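Local coordinates for outer membrane protein Omp121 (Bacteroides thetaiotaomicron, PDB 5FQ8) that probably works as a TonB-dependent transporter of the outer membrane, a plugged beta-barrel that also binds calcium, at residues E50-S55 and S62-K67; N320-T323 and S329-N332; E347-P352 and V365-Y370; L916-L921 and F926-V931. All coordinates share one frame; numbering follows the deposited sequence.

Interaction 1: E50-S55 and S62-K67; sequences EKIAES and SSLAGK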
loop_
_atom_site.group_PDB
_atom_site.type_symbol
_atom_site.label_atom_id
_atom_site.label_comp_id
_atom_site.label_asym_id
_atom_site.label_seq_id
_atom_site.Cartn_x
_atom_site.Cartn_y
_atom_site.Cartn_z
ATOM N N GLU B 50 37.544 25.127 -12.748
ATOM C CA GLU B 50 38.585 24.267 -13.278
ATOM C C GLU B 50 39.128 23.339 -12.199
ATOM O O GLU B 50 39.329 22.145 -12.443
ATOM C CB GLU B 50 39.673 25.142 -13.873
ATOM C CG GLU B 50 40.546 24.498 -14.924
ATOM C CD GLU B 50 41.638 25.431 -15.374
ATOM O OE1 GLU B 50 41.325 26.600 -15.676
ATOM O OE2 GLU B 50 42.806 25.003 -15.386
ATOM N N LYS B 51 39.321 23.854 -10.982
ATOM C CA LYS B 51 39.671 22.969 -9.877
ATOM C C LYS B 51 38.499 22.093 -9.481
ATOM O O LYS B 51 38.675 20.901 -9.201
ATOM C CB LYS B 51 40.142 23.768 -8.668
ATOM C CG LYS B 51 41.599 24.055 -8.677
ATOM C CD LYS B 51 42.172 23.852 -7.305
ATOM C CE LYS B 51 42.068 22.400 -6.880
ATOM N NZ LYS B 51 42.763 22.148 -5.583
ATOM N N ILE B 52 37.299 22.676 -9.429
ATOM C CA ILE B 52 36.095 21.898 -9.146
ATOM C C ILE B 52 36.025 20.700 -10.072
ATOM O O ILE B 52 35.787 19.573 -9.641
ATOM C CB ILE B 52 34.840 22.770 -9.299
ATOM C CG1 ILE B 52 34.949 24.047 -8.491
ATOM C CG2 ILE B 52 33.649 22.002 -8.855
ATOM C CD1 ILE B 52 34.788 23.845 -7.049
ATOM N N ALA B 53 36.281 20.927 -11.356
ATOM C CA ALA B 53 35.939 19.965 -12.383
ATOM C C ALA B 53 37.078 19.060 -12.797
ATOM O O ALA B 53 36.820 17.999 -13.366
ATOM C CB ALA B 53 35.416 20.692 -13.619
ATOM N N GLU B 54 38.328 19.441 -12.541
ATOM C CA GLU B 54 39.439 18.633 -13.025
ATOM C C GLU B 54 39.353 17.204 -12.524
ATOM O O GLU B 54 39.795 16.277 -13.208
ATOM C CB GLU B 54 40.767 19.254 -12.609
ATOM C CG GLU B 54 40.921 19.452 -11.108
ATOM C CD GLU B 54 42.353 19.730 -10.681
ATOM O OE1 GLU B 54 43.219 19.872 -11.567
ATOM O OE2 GLU B 54 42.605 19.798 -9.455
ATOM N N SER B 55 38.751 17.005 -11.350
ATOM C CA SER B 55 38.690 15.689 -10.739
ATOM C C SER B 55 37.694 14.769 -11.428
ATOM O O SER B 55 37.789 13.549 -11.265
ATOM C CB SER B 55 38.353 15.832 -9.260
ATOM O OG SER B 55 38.677 14.647 -8.560
ATOM N N SER B 62 32.564 16.765 -3.756
ATOM C CA SER B 62 33.396 15.740 -3.143
ATOM C C SER B 62 34.860 15.891 -3.511
ATOM O O SER B 62 35.726 15.348 -2.816
ATOM C CB SER B 62 32.889 14.352 -3.521
ATOM O OG SER B 62 33.093 14.054 -4.881
ATOM N N SER B 63 35.149 16.626 -4.583
ATOM C CA SER B 63 36.529 16.895 -4.941
ATOM C C SER B 63 37.203 17.795 -3.918
ATOM O O SER B 63 38.413 17.683 -3.702
ATOM C CB SER B 63 36.586 17.525 -6.331
ATOM O OG SER B 63 35.837 18.723 -6.369
ATOM N N LEU B 64 36.449 18.679 -3.277
ATOM C CA LEU B 64 36.990 19.602 -2.293
ATOM C C LEU B 64 37.158 18.972 -0.917
ATOM O O LEU B 64 37.321 19.703 0.061
ATOM C CB LEU B 64 36.096 20.834 -2.192
ATOM C CG LEU B 64 35.847 21.479 -3.539
ATOM C CD1 LEU B 64 34.779 22.522 -3.451
ATOM C CD2 LEU B 64 37.140 22.093 -3.993
ATOM N N ALA B 65 37.133 17.652 -0.809
ATOM C CA ALA B 65 37.322 17.017 0.486
ATOM C C ALA B 65 38.729 17.290 1.012
ATOM O O ALA B 65 39.727 16.899 0.400
ATOM C CB ALA B 65 37.054 15.517 0.378
ATOM N N GLY B 66 38.805 17.981 2.144
ATOM C CA GLY B 66 40.088 18.268 2.753
ATOM C C GLY B 66 40.909 19.331 2.064
ATOM O O GLY B 66 42.131 19.349 2.212
ATOM N N LYS B 67 40.279 20.220 1.309
ATOM C CA LYS B 67 41.002 21.250 0.575
ATOM C C LYS B 67 40.724 22.652 1.079
ATOM O O LYS B 67 41.286 23.604 0.541
ATOM C CB LYS B 67 40.666 21.182 -0.918
ATOM C CG LYS B 67 41.082 19.901 -1.611
ATOM C CD LYS B 67 40.955 20.030 -3.111
ATOM C CE LYS B 67 41.756 18.967 -3.862
ATOM N NZ LYS B 67 41.362 17.577 -3.481
HETATM O O HOH W 1 39.248 15.296 -5.737
#
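Ser63 turns its CB toward the helix at 50-54, and its OG, held between its own backbone N and carbonyl carbon (chi1 59°), makes a weak hydrogen bond of 3.4 Å to Ile52 O. Ser55 meets Ser63 with carbon, CB to CB at 3.8 Å, and its OG is hydrogen-bonded to a water 3.0 Å away; that water donates to Ser63 O. The other grip on this carbonyl is Lys67 NZ, 3.0 Å from Ser63 O and nearly in line with the C=O (173°). All of this lies within the plug, the domain that fills the barrel of TonB-dependent receptors: helix 49-54 packs on a short 3-10 turn followed by a type II turn from Leu64 to Lys67. The Lys67 chain runs extended until its last torsion (chi4 57°), which folds the ammonium group back onto Ser63. Lys51 NZ approaches the methylenes of Lys67, 3.7 Å from Lys67 CD, with the two NZ atoms 5.2 Å apart. Lys67 NZ also makes a weak hydrogen bond to Ser909 and a long, weak ion pair with Asp820, both on barrel strands. An alanine in place of Lys67 would probably leave Ser63 O with the water alone of its two donors and open a gap beside Lys51. Elsewhere Ile52 CD1 touches Leu64 CD1 at 3.8 Å, and both side chains lie against Met141 of strand 138-144.

Interaction 2: N320-T323 and S329-N332; sequences NFAT and SMLN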
loop_
_atom_site.group_PDB
_atom_site.type_symbol
_atom_site.label_atom_id
_atom_site.label_comp_id
_atom_site.label_asym_id
_atom_site.label_seq_id
_atom_site.Cartn_x
_atom_site.Cartn_y
_atom_site.Cartn_z
ATOM N N ASN B 320 20.165 2.840 -8.174
ATOM C CA ASN B 320 19.916 1.501 -7.666
ATOM C C ASN B 320 20.962 1.244 -6.599
ATOM O O ASN B 320 22.114 1.643 -6.755
ATOM C CB ASN B 320 20.017 0.433 -8.746
ATOM C CG ASN B 320 18.946 0.550 -9.793
ATOM O OD1 ASN B 320 19.114 1.251 -10.777
ATOM N ND2 ASN B 320 17.850 -0.153 -9.603
ATOM N N PHE B 321 20.574 0.582 -5.526
ATOM C CA PHE B 321 21.438 0.484 -4.363
ATOM C C PHE B 321 21.512 -0.959 -3.915
ATOM O O PHE B 321 20.516 -1.679 -3.983
ATOM C CB PHE B 321 20.912 1.359 -3.256
ATOM C CG PHE B 321 21.936 1.771 -2.256
ATOM C CD1 PHE B 321 22.450 0.865 -1.364
ATOM C CD2 PHE B 321 22.357 3.081 -2.185
ATOM C CE1 PHE B 321 23.377 1.247 -0.436
ATOM C CE2 PHE B 321 23.282 3.465 -1.262
ATOM C CZ PHE B 321 23.789 2.550 -0.381
ATOM N N ALA B 322 22.699 -1.387 -3.494
ATOM C CA ALA B 322 22.860 -2.696 -2.872
ATOM C C ALA B 322 22.642 -2.492 -1.377
ATOM O O ALA B 322 23.526 -2.034 -0.652
ATOM C CB ALA B 322 24.222 -3.292 -3.193
ATOM N N THR B 323 21.435 -2.827 -0.934
ATOM C CA THR B 323 20.960 -2.515 0.404
ATOM C C THR B 323 21.863 -3.098 1.486
ATOM O O THR B 323 22.367 -4.211 1.352
ATOM C CB THR B 323 19.544 -3.064 0.554
ATOM O OG1 THR B 323 18.773 -2.750 -0.610
ATOM C CG2 THR B 323 18.870 -2.499 1.789
ATOM N N SER B 329 20.965 -9.107 3.680
ATOM C CA SER B 329 21.599 -8.159 2.784
ATOM C C SER B 329 22.897 -8.753 2.268
ATOM O O SER B 329 23.353 -9.790 2.741
ATOM C CB SER B 329 21.864 -6.845 3.502
ATOM O OG SER B 329 23.163 -6.865 4.033
ATOM N N MET B 330 23.495 -8.065 1.295
ATOM C CA MET B 330 24.618 -8.623 0.551
ATOM C C MET B 330 25.881 -8.649 1.389
ATOM O O MET B 330 26.529 -9.690 1.519
ATOM C CB MET B 330 24.835 -7.818 -0.724
ATOM C CG MET B 330 26.041 -8.227 -1.572
ATOM S SD MET B 330 27.548 -7.386 -1.155
ATOM C CE MET B 330 26.970 -5.716 -1.042
ATOM N N LEU B 331 26.257 -7.503 1.954
ATOM C CA LEU B 331 27.532 -7.412 2.655
ATOM C C LEU B 331 27.497 -8.166 3.965
ATOM O O LEU B 331 28.449 -8.873 4.299
ATOM C CB LEU B 331 27.901 -5.954 2.902
ATOM C CG LEU B 331 29.327 -5.734 3.394
ATOM C CD1 LEU B 331 30.319 -6.193 2.357
ATOM C CD2 LEU B 331 29.526 -4.287 3.700
ATOM N N ASN B 332 26.408 -8.030 4.719
ATOM C CA ASN B 332 26.244 -8.814 5.935
ATOM C C ASN B 332 26.303 -10.296 5.638
ATOM O O ASN B 332 26.850 -11.069 6.421
ATOM C CB ASN B 332 24.923 -8.475 6.608
ATOM C CG ASN B 332 24.687 -9.298 7.838
ATOM O OD1 ASN B 332 25.588 -9.504 8.633
ATOM N ND2 ASN B 332 23.473 -9.802 7.990
#
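Ala322 and Met330 make a small, buried apolar contact where the chain leaves barrel strand 306-320 and turns into the short helix 330-335. The touching atoms are Ala322 CB and Met330 CE, 4.2 Å apart. A chi1 of 176° swings Met330 CG away from its own N, and the bends at the next two torsions bring the terminal methyl round to the alanine. Beside this pair a backbone oxygen meets a side chain: Thr323 O lies 3.4 Å from Ser329 CB. Ser329 occupies the N-cap position of the helix, and its OG bonds to Gly325 O, which ties the cap into the loop between the two segments. Further along, Asn332 ND2 reaches Gly327 O, so the same loop is held from the first turn of the helix as well. The calcium site is close at hand: Ala322 packs near Asp288 and Met330 near Ile283, both calcium ligands, with the ion about 8 Å from the alanine side chain. The neighbouring Phe321 touches Asp125 and Phe126, so the strand end meets plug strand 125-128 through this ring, and both segments meet helix 368-374 through Leu372, which touches Ala322 and Met330 alike.

Interaction 3: E347-P352 and V365-Y370; sequences EDQNDP and VMNPYY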
loop_
_atom_site.group_PDB
_atom_site.type_symbol
_atom_site.label_atom_id
_atom_site.label_comp_id
_atom_site.label_asym_id
_atom_site.label_seq_id
_atom_site.Cartn_x
_atom_site.Cartn_y
_atom_site.Cartn_z
ATOM N N GLU B 347 28.177 -18.340 -7.284
ATOM C CA GLU B 347 27.358 -17.518 -8.173
ATOM C C GLU B 347 26.549 -18.350 -9.150
ATOM O O GLU B 347 25.448 -17.952 -9.536
ATOM C CB GLU B 347 28.259 -16.548 -8.935
ATOM C CG GLU B 347 27.573 -15.615 -9.918
ATOM C CD GLU B 347 28.560 -14.786 -10.721
ATOM O OE1 GLU B 347 29.765 -15.097 -10.661
ATOM O OE2 GLU B 347 28.140 -13.824 -11.403
ATOM N N ASP B 348 27.076 -19.497 -9.560
ATOM C CA ASP B 348 26.397 -20.398 -10.483
ATOM C C ASP B 348 25.153 -20.981 -9.827
ATOM O O ASP B 348 25.256 -21.831 -8.941
ATOM C CB ASP B 348 27.366 -21.503 -10.905
ATOM C CG ASP B 348 26.785 -22.433 -11.927
ATOM O OD1 ASP B 348 25.802 -22.055 -12.582
ATOM O OD2 ASP B 348 27.331 -23.548 -12.074
ATOM N N GLN B 349 23.976 -20.532 -10.248
ATOM C CA GLN B 349 22.744 -21.066 -9.684
ATOM C C GLN B 349 22.338 -22.399 -10.287
ATOM O O GLN B 349 21.416 -23.024 -9.777
ATOM C CB GLN B 349 21.611 -20.073 -9.862
ATOM C CG GLN B 349 21.868 -18.756 -9.227
ATOM C CD GLN B 349 21.950 -18.854 -7.734
ATOM O OE1 GLN B 349 21.010 -19.276 -7.085
ATOM N NE2 GLN B 349 23.081 -18.478 -7.179
ATOM N N ASN B 350 22.976 -22.841 -11.366
ATOM C CA ASN B 350 22.687 -24.178 -11.858
ATOM C C ASN B 350 23.418 -25.238 -11.074
ATOM O O ASN B 350 23.275 -26.423 -11.377
ATOM C CB ASN B 350 23.043 -24.291 -13.327
ATOM C CG ASN B 350 22.030 -23.634 -14.196
ATOM O OD1 ASN B 350 21.987 -22.415 -14.292
ATOM N ND2 ASN B 350 21.184 -24.432 -14.824
ATOM N N ASP B 351 24.204 -24.830 -10.095
ATOM C CA ASP B 351 24.789 -25.712 -9.100
ATOM C C ASP B 351 23.816 -25.802 -7.928
ATOM O O ASP B 351 23.677 -24.841 -7.158
ATOM C CB ASP B 351 26.153 -25.187 -8.668
ATOM C CG ASP B 351 26.885 -26.132 -7.761
ATOM O OD1 ASP B 351 26.445 -27.282 -7.586
ATOM O OD2 ASP B 351 27.923 -25.718 -7.230
ATOM N N PRO B 352 23.120 -26.919 -7.769
ATOM C CA PRO B 352 22.089 -27.002 -6.731
ATOM C C PRO B 352 22.556 -26.530 -5.385
ATOM O O PRO B 352 21.802 -25.850 -4.683
ATOM C CB PRO B 352 21.748 -28.499 -6.711
ATOM C CG PRO B 352 22.889 -29.175 -7.380
ATOM C CD PRO B 352 23.347 -28.216 -8.410
ATOM N N VAL B 365 21.730 -15.568 6.973
ATOM C CA VAL B 365 22.342 -14.988 5.796
ATOM C C VAL B 365 21.935 -15.819 4.589
ATOM O O VAL B 365 21.433 -16.929 4.718
ATOM C CB VAL B 365 23.874 -14.936 5.921
ATOM C CG1 VAL B 365 24.295 -13.997 7.022
ATOM C CG2 VAL B 365 24.412 -16.326 6.158
ATOM N N MET B 366 22.204 -15.278 3.405
ATOM C CA MET B 366 21.826 -15.895 2.143
ATOM C C MET B 366 22.933 -15.719 1.122
ATOM O O MET B 366 23.838 -14.901 1.289
ATOM C CB MET B 366 20.540 -15.296 1.584
ATOM C CG MET B 366 19.262 -15.959 2.028
ATOM S SD MET B 366 18.027 -15.602 0.799
ATOM C CE MET B 366 18.664 -16.575 -0.528
ATOM N N ASN B 367 22.833 -16.480 0.045
ATOM C CA ASN B 367 23.789 -16.406 -1.050
ATOM C C ASN B 367 23.862 -14.988 -1.586
ATOM O O ASN B 367 22.861 -14.484 -2.103
ATOM C CB ASN B 367 23.376 -17.364 -2.158
ATOM C CG ASN B 367 24.436 -17.524 -3.222
ATOM O OD1 ASN B 367 25.154 -16.592 -3.548
ATOM N ND2 ASN B 367 24.532 -18.721 -3.774
ATOM N N PRO B 368 25.016 -14.329 -1.523
ATOM C CA PRO B 368 25.075 -12.913 -1.896
ATOM C C PRO B 368 24.695 -12.660 -3.325
ATOM O O PRO B 368 24.162 -11.593 -3.639
ATOM C CB PRO B 368 26.542 -12.548 -1.649
ATOM C CG PRO B 368 27.078 -13.614 -0.779
ATOM C CD PRO B 368 26.343 -14.847 -1.167
ATOM N N TYR B 369 24.963 -13.602 -4.215
ATOM C CA TYR B 369 24.590 -13.388 -5.600
ATOM C C TYR B 369 23.093 -13.522 -5.799
ATOM O O TYR B 369 22.542 -12.915 -6.721
ATOM C CB TYR B 369 25.334 -14.362 -6.497
ATOM C CG TYR B 369 26.836 -14.184 -6.510
ATOM C CD1 TYR B 369 27.434 -13.267 -7.351
ATOM C CD2 TYR B 369 27.649 -14.950 -5.696
ATOM C CE1 TYR B 369 28.788 -13.116 -7.380
ATOM C CE2 TYR B 369 29.005 -14.805 -5.718
ATOM C CZ TYR B 369 29.575 -13.887 -6.565
ATOM O OH TYR B 369 30.941 -13.746 -6.587
ATOM N N TYR B 370 22.416 -14.308 -4.958
ATOM C CA TYR B 370 20.961 -14.321 -4.994
ATOM C C TYR B 370 20.408 -12.968 -4.584
ATOM O O TYR B 370 19.545 -12.413 -5.264
ATOM C CB TYR B 370 20.401 -15.430 -4.092
ATOM C CG TYR B 370 18.900 -15.563 -4.225
ATOM C CD1 TYR B 370 18.042 -14.726 -3.524
ATOM C CD2 TYR B 370 18.344 -16.495 -5.084
ATOM C CE1 TYR B 370 16.687 -14.818 -3.669
ATOM C CE2 TYR B 370 16.978 -16.595 -5.231
ATOM C CZ TYR B 370 16.161 -15.754 -4.521
ATOM O OH TYR B 370 14.809 -15.847 -4.673
#
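Glu347 lies across the face of Tyr369 at the start of helix 368-374, a helix opened by an Asn-Pro pair with Asn367 as N-cap. The apolar part is a CH-pi contact: Glu347 CB sits 3.5 Å from the centroid of the Tyr369 ring and only 4° off its normal. A fully stretched chain, chi1 180°, carries the glutamate on over the ring, and its carboxylate stacks 12° from parallel above the CE1 side. Phe248 meets the same tyrosine edge-to-face, and a serine replacing Tyr369 would probably leave Glu347 without the ring face it covers and Phe248 without its edge-to-face partner, opening a gap near the calcium-binding loop of Thr285. Among the polar contacts, Asn367 OD1 accepts from Tyr369 N at 3.1 Å, the capping bond, while Asn367 ND2 reaches back to Leu346 O and Asn354 O and so pins the incoming loop to the helix start. That loop is folded by a type I turn from Asp348 to Asp351, with an Asx turn in which Asp348 OD1 takes Asn350 N at 3.2 Å. Gln349, bent at chi2, gives a weak bond from NE2 to Glu347 O. Its other amide atom, OE1, lies 4.3 Å from Tyr370 CD2, at the edge of a ring whose OH is bonded to Tyr424 OH.

Interaction 4: L916-L921 and F926-V931; sequences LPKRWL and FQAVKV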
loop_
_atom_site.group_PDB
_atom_site.type_symbol
_atom_site.label_atom_id
_atom_site.label_comp_id
_atom_site.label_asym_id
_atom_site.label_seq_id
_atom_site.Cartn_x
_atom_site.Cartn_y
_atom_site.Cartn_z
ATOM N N LEU B 916 47.332 19.958 -24.853
ATOM C CA LEU B 916 48.107 19.818 -26.086
ATOM C C LEU B 916 48.553 21.185 -26.604
ATOM O O LEU B 916 47.805 22.159 -26.519
ATOM C CB LEU B 916 47.304 19.109 -27.171
ATOM C CG LEU B 916 46.847 17.667 -26.968
ATOM C CD1 LEU B 916 46.514 17.076 -28.300
ATOM C CD2 LEU B 916 47.903 16.847 -26.295
ATOM N N PRO B 917 49.754 21.276 -27.166
ATOM C CA PRO B 917 50.237 22.549 -27.708
ATOM C C PRO B 917 49.360 23.070 -28.833
ATOM O O PRO B 917 49.042 22.348 -29.780
ATOM C CB PRO B 917 51.629 22.188 -28.226
ATOM C CG PRO B 917 51.525 20.723 -28.540
ATOM C CD PRO B 917 50.704 20.184 -27.419
ATOM N N LYS B 918 49.017 24.357 -28.744
ATOM C CA LYS B 918 48.127 24.979 -29.713
ATOM C C LYS B 918 48.601 24.803 -31.146
ATOM O O LYS B 918 47.797 24.925 -32.074
ATOM C CB LYS B 918 47.974 26.465 -29.395
ATOM C CG LYS B 918 46.642 26.853 -28.763
ATOM C CD LYS B 918 46.328 26.047 -27.488
ATOM C CE LYS B 918 44.985 26.455 -26.881
ATOM N NZ LYS B 918 44.710 25.784 -25.585
ATOM N N ARG B 919 49.880 24.500 -31.350
ATOM C CA ARG B 919 50.407 24.375 -32.703
ATOM C C ARG B 919 49.927 23.097 -33.369
ATOM O O ARG B 919 49.649 23.088 -34.569
ATOM C CB ARG B 919 51.933 24.423 -32.676
ATOM C CG ARG B 919 52.525 25.740 -32.186
ATOM C CD ARG B 919 53.806 25.488 -31.405
ATOM N NE ARG B 919 53.535 25.225 -29.991
ATOM C CZ ARG B 919 54.317 24.504 -29.191
ATOM N NH1 ARG B 919 55.422 23.948 -29.664
ATOM N NH2 ARG B 919 53.989 24.328 -27.917
ATOM N N TRP B 920 49.829 22.004 -32.612
ATOM C CA TRP B 920 49.405 20.742 -33.206
ATOM C C TRP B 920 47.989 20.825 -33.730
ATOM O O TRP B 920 47.624 20.098 -34.659
ATOM C CB TRP B 920 49.494 19.609 -32.190
ATOM C CG TRP B 920 50.880 19.241 -31.798
ATOM C CD1 TRP B 920 52.032 19.838 -32.197
ATOM C CD2 TRP B 920 51.261 18.181 -30.918
ATOM N NE1 TRP B 920 53.107 19.219 -31.622
ATOM C CE2 TRP B 920 52.659 18.196 -30.831
ATOM C CE3 TRP B 920 50.554 17.223 -30.194
ATOM C CZ2 TRP B 920 53.365 17.293 -30.056
ATOM C CZ3 TRP B 920 51.255 16.328 -29.424
ATOM C CH2 TRP B 920 52.647 16.369 -29.359
ATOM N N LEU B 921 47.174 21.671 -33.130
ATOM C CA LEU B 921 45.807 21.885 -33.570
ATOM C C LEU B 921 45.822 23.152 -34.400
ATOM O O LEU B 921 45.904 24.257 -33.862
ATOM C CB LEU B 921 44.865 22.020 -32.388
ATOM C CG LEU B 921 45.275 21.341 -31.094
ATOM C CD1 LEU B 921 44.437 21.917 -29.989
ATOM C CD2 LEU B 921 45.077 19.852 -31.211
ATOM N N PHE B 926 39.759 22.048 -33.861
ATOM C CA PHE B 926 39.873 22.122 -32.410
ATOM C C PHE B 926 40.536 23.403 -31.938
ATOM O O PHE B 926 41.559 23.811 -32.473
ATOM C CB PHE B 926 40.700 20.949 -31.902
ATOM C CG PHE B 926 40.166 19.623 -32.289
ATOM C CD1 PHE B 926 38.825 19.349 -32.183
ATOM C CD2 PHE B 926 41.009 18.648 -32.765
ATOM C CE1 PHE B 926 38.336 18.127 -32.540
ATOM C CE2 PHE B 926 40.535 17.426 -33.121
ATOM C CZ PHE B 926 39.193 17.157 -33.012
ATOM N N GLN B 927 39.996 23.995 -30.889
ATOM C CA GLN B 927 40.625 25.156 -30.277
ATOM C C GLN B 927 41.577 24.788 -29.151
ATOM O O GLN B 927 42.557 25.494 -28.915
ATOM C CB GLN B 927 39.548 26.095 -29.755
ATOM C CG GLN B 927 38.716 26.653 -30.855
ATOM C CD GLN B 927 39.490 27.643 -31.683
ATOM O OE1 GLN B 927 40.043 28.603 -31.154
ATOM N NE2 GLN B 927 39.561 27.404 -32.986
ATOM N N ALA B 928 41.284 23.715 -28.426
ATOM C CA ALA B 928 42.120 23.210 -27.349
ATOM C C ALA B 928 41.855 21.726 -27.231
ATOM O O ALA B 928 40.826 21.240 -27.686
ATOM C CB ALA B 928 41.835 23.908 -26.023
ATOM N N VAL B 929 42.812 21.004 -26.668
ATOM C CA VAL B 929 42.652 19.587 -26.369
ATOM C C VAL B 929 43.451 19.291 -25.114
ATOM O O VAL B 929 44.655 19.554 -25.075
ATOM C CB VAL B 929 43.124 18.675 -27.514
ATOM C CG1 VAL B 929 43.157 17.253 -27.030
ATOM C CG2 VAL B 929 42.223 18.782 -28.692
ATOM N N LYS B 930 42.797 18.750 -24.086
ATOM C CA LYS B 930 43.480 18.352 -22.860
ATOM C C LYS B 930 43.088 16.928 -22.522
ATOM O O LYS B 930 41.936 16.668 -22.182
ATOM C CB LYS B 930 43.155 19.283 -21.695
ATOM C CG LYS B 930 43.882 18.885 -20.420
ATOM C CD LYS B 930 43.487 19.701 -19.206
ATOM C CE LYS B 930 44.236 21.000 -19.123
ATOM N NZ LYS B 930 44.346 21.495 -17.732
ATOM N N VAL B 931 44.019 16.013 -22.632
ATOM C CA VAL B 931 43.842 14.686 -22.064
ATOM C C VAL B 931 44.169 14.766 -20.581
ATOM O O VAL B 931 44.943 15.624 -20.150
ATOM C CB VAL B 931 44.723 13.661 -22.800
ATOM C CG1 VAL B 931 44.607 12.302 -22.176
ATOM C CG2 VAL B 931 44.293 13.564 -24.221
HETATM O O HOH W 2 45.227 22.844 -26.375
#
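Leu916 with CG anti to its carbonyl carbon (chi1 -63°) and Val929 with CG1 anti to its backbone N (chi1 170°) point the same way and lie side by side, Leu916 CD1 against Val929 CG1 at 3.6 Å. The other valine branch is turned toward Leu921, whose CD2 is 4.0 Å from Val929 CG2, so each branch of the valine has a leucine of its own. Leu921 CD1 meanwhile rests on backbone, 3.7 Å from Ala928 CA.

The polar side of the contact starts with a backbone bond from Leu916 N to Val929 O, 2.7 Å long and nearly straight (172°). Leu916 O and Val929 N do not bond directly; a water bridges them, donating to Leu916 O at 2.7 Å and accepting from Val929 N at 3.1 Å. The same water also accepts from Lys918 NZ, which a bend at chi2 carries back toward strand 928-941. On the way Lys918 CE passes 3.3 Å from Gln927 O, and its NZ ends beside Ala928 CB. Within the turn itself, Pro917 lays CG over the face of Trp920.

Backbone bonds from Gln927 and Ala928 to Lys983, and the meeting of Phe926 with the terminal Phe984, fix the far side of the strand to the last strand of the barrel. Strands 899-915 and 928-941 and the loop between them form an antiparallel beta hairpin, the loop probably being one of the periplasmic turns that join barrel strands beside the C terminus in TonB-dependent receptors.

Following the chain, the four contacts stand in series, each closing its own loop, and none nests in or crosses another. Interaction 1 closes the short loop after helix 49-54, early in the plug. Interaction 2 closes the short loop after barrel strand 306-320, and interaction 3 the longer one leading into helix 368-374. These two touch directly, Asn332 O lying 3.9 Å from Val365 CG1, so the starts of the two small helices pack together near the calcium site. Interaction 4 closes the hairpin between strands 899-915 and 928-941, late in the barrel. Although far along the chain from interaction 1, it comes to about 4 Å of it between nearest atoms, without touching.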